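Local coordinates for alanine racemase (Enterococcus faecalis, PDB 3E6E), which belongs to the alanine racemase family, two-domain enzymes with an N-terminal TIM-barrel domain and a mostly beta-strand C-terminal domain, at residues G280-G285 with C317-A322. The protein carries 1 engineered substitution. Residues are numbered along the deposited sequence; the frame is centred on the assembly and turned at random.
Sequences GTVPIG and CMIRLA
Gly-280 pairs with Ile-319 through two backbone hydrogen bonds, Gly-280 N to Ile-319 O and Ile-319 N to Gly-280 O, each 2.9 Å, which join antiparallel strands 277-282 and 317-321 in the sheet of the C-terminal domain. Leu-321 lays CD1 against the bare alpha-carbon of this glycine, 3.8 Å from Gly-280 CA. Gly-280 O also receives a CA-H...O contact from Met-318 CA. Thr-281 faces Met-318 as the non-hydrogen-bonded pair; its OG1 hydrogen-bonds Arg-139 O of the second subunit, so this face, with the side chain of Met-318 about 8 Å from a bound D-[3-hydroxy-2-methyl-5-phosphonooxymethyl-pyridin-4-ylmethyl]-N,O-cycloserylamide (DCS), lies at the dimer interface. On the other face Val-282 turns CG2 to Ile-319 CD1 (4.1 Å), the two side chains crossing at a slant; a chi1 of 65°, with CG1 between backbone N and carbonyl carbon and CD1 extended beyond it, brings Ile-319 there. Val-282 N gives a nearly straight bond to Cys-317 O (175° at the hydrogen). Pro-283 then centres an inverse gamma turn, and Val-282 O accepts from both Ile-284 N (2.8 Å) and Cys-317 N (3.1 Å). Ile-284 CG2 packs on Cys-317 SG at 4.3 Å. Backbone bonds thus fix the pairing, while the shared carbonyl of Val-282 joins the strand's end both to the turn and to strand 317-321.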
loop_
_atom_site.group_PDB
_atom_site.type_symbol
_atom_site.label_atom_id
_atom_site.label_comp_id
_atom_site.label_asym_id
_atom_site.label_seq_id
_atom_site.Cartn_x
_atom_site.Cartn_y
_atom_site.Cartn_z
ATOM N N GLY A 280 13.829 -14.154 -15.729
ATOM C CA GLY A 280 12.738 -13.346 -16.255
ATOM C C GLY A 280 12.546 -12.121 -15.384
ATOM O O GLY A 280 12.864 -12.150 -14.193
ATOM N N THR A 281 12.045 -11.035 -15.962
ATOM C CA THR A 281 11.827 -9.817 -15.195
ATOM C C THR A 281 10.358 -9.451 -15.299
ATOM O O THR A 281 9.806 -9.351 -16.391
ATOM C CB THR A 281 12.693 -8.645 -15.715
ATOM O OG1 THR A 281 14.074 -8.984 -15.595
ATOM C CG2 THR A 281 12.456 -7.388 -14.894
ATOM N N VAL A 282 9.737 -9.259 -14.141
ATOM C CA VAL A 282 8.321 -8.928 -14.053
ATOM C C VAL A 282 8.103 -7.514 -13.499
ATOM O O VAL A 282 8.649 -7.161 -12.447
ATOM C CB VAL A 282 7.609 -9.947 -13.150
ATOM C CG1 VAL A 282 6.117 -9.673 -13.131
ATOM C CG2 VAL A 282 7.901 -11.364 -13.637
ATOM N N PRO A 283 7.295 -6.697 -14.194
ATOM C CA PRO A 283 6.979 -5.315 -13.819
ATOM C C PRO A 283 6.044 -5.095 -12.615
ATOM O O PRO A 283 5.040 -4.373 -12.701
ATOM C CB PRO A 283 6.426 -4.727 -15.121
ATOM C CG PRO A 283 5.757 -5.888 -15.740
ATOM C CD PRO A 283 6.757 -7.004 -15.529
ATOM N N ILE A 284 6.398 -5.710 -11.490
ATOM C CA ILE A 284 5.635 -5.576 -10.256
ATOM C C ILE A 284 6.640 -5.561 -9.121
ATOM O O ILE A 284 7.514 -6.429 -9.049
ATOM C CB ILE A 284 4.643 -6.748 -10.066
ATOM C CG1 ILE A 284 3.783 -6.509 -8.826
ATOM C CG2 ILE A 284 5.394 -8.067 -9.963
ATOM C CD1 ILE A 284 2.771 -7.627 -8.567
ATOM N N GLY A 285 6.523 -4.568 -8.241
ATOM C CA GLY A 285 7.460 -4.444 -7.132
ATOM C C GLY A 285 6.824 -4.085 -5.810
ATOM O O GLY A 285 5.604 -4.093 -5.685
ATOM N N CYS A 317 10.815 -7.334 -10.284
ATOM C CA CYS A 317 11.562 -8.391 -9.634
ATOM C C CYS A 317 11.924 -9.471 -10.638
ATOM O O CYS A 317 11.221 -9.686 -11.629
ATOM C CB CYS A 317 10.769 -8.969 -8.450
ATOM S SG CYS A 317 9.166 -9.704 -8.808
ATOM N N MET A 318 13.042 -10.137 -10.400
ATOM C CA MET A 318 13.476 -11.180 -11.315
ATOM C C MET A 318 13.275 -12.578 -10.753
ATOM O O MET A 318 13.508 -12.835 -9.566
ATOM C CB MET A 318 14.940 -10.990 -11.713
ATOM C CG MET A 318 15.684 -9.929 -10.946
ATOM S SD MET A 318 15.178 -8.259 -11.366
ATOM C CE MET A 318 14.679 -7.676 -9.774
ATOM N N ILE A 319 12.846 -13.474 -11.636
ATOM C CA ILE A 319 12.572 -14.856 -11.289
ATOM C C ILE A 319 13.394 -15.833 -12.120
ATOM O O ILE A 319 13.848 -15.519 -13.223
ATOM C CB ILE A 319 11.075 -15.186 -11.500
ATOM C CG1 ILE A 319 10.724 -15.085 -12.988
ATOM C CG2 ILE A 319 10.209 -14.225 -10.684
ATOM C CD1 ILE A 319 9.254 -15.238 -13.276
ATOM N N ARG A 320 13.561 -17.033 -11.576
ATOM C CA ARG A 320 14.322 -18.095 -12.215
ATOM C C ARG A 320 13.404 -18.994 -13.019
ATOM O O ARG A 320 12.648 -19.791 -12.464
ATOM C CB ARG A 320 15.064 -18.902 -11.146
ATOM C CG ARG A 320 15.393 -20.337 -11.506
ATOM C CD ARG A 320 15.020 -21.226 -10.325
ATOM N NE ARG A 320 16.166 -21.756 -9.594
ATOM C CZ ARG A 320 17.238 -21.055 -9.244
ATOM N NH1 ARG A 320 17.331 -19.772 -9.557
ATOM N NH2 ARG A 320 18.223 -21.643 -8.574
ATOM N N LEU A 321 13.473 -18.845 -14.336
ATOM C CA LEU A 321 12.663 -19.629 -15.254
ATOM C C LEU A 321 13.343 -20.960 -15.522
ATOM O O LEU A 321 14.514 -21.008 -15.877
ATOM C CB LEU A 321 12.492 -18.862 -16.567
ATOM C CG LEU A 321 11.711 -17.554 -16.436
ATOM C CD1 LEU A 321 11.773 -16.748 -17.734
ATOM C CD2 LEU A 321 10.279 -17.901 -16.062
ATOM N N ALA A 322 12.595 -22.045 -15.349
ATOM C CA ALA A 322 13.129 -23.385 -15.564
ATOM C C ALA A 322 12.798 -23.892 -16.964
ATOM O O ALA A 322 12.101 -24.894 -17.124
ATOM C CB ALA A 322 12.595 -24.344 -14.511
#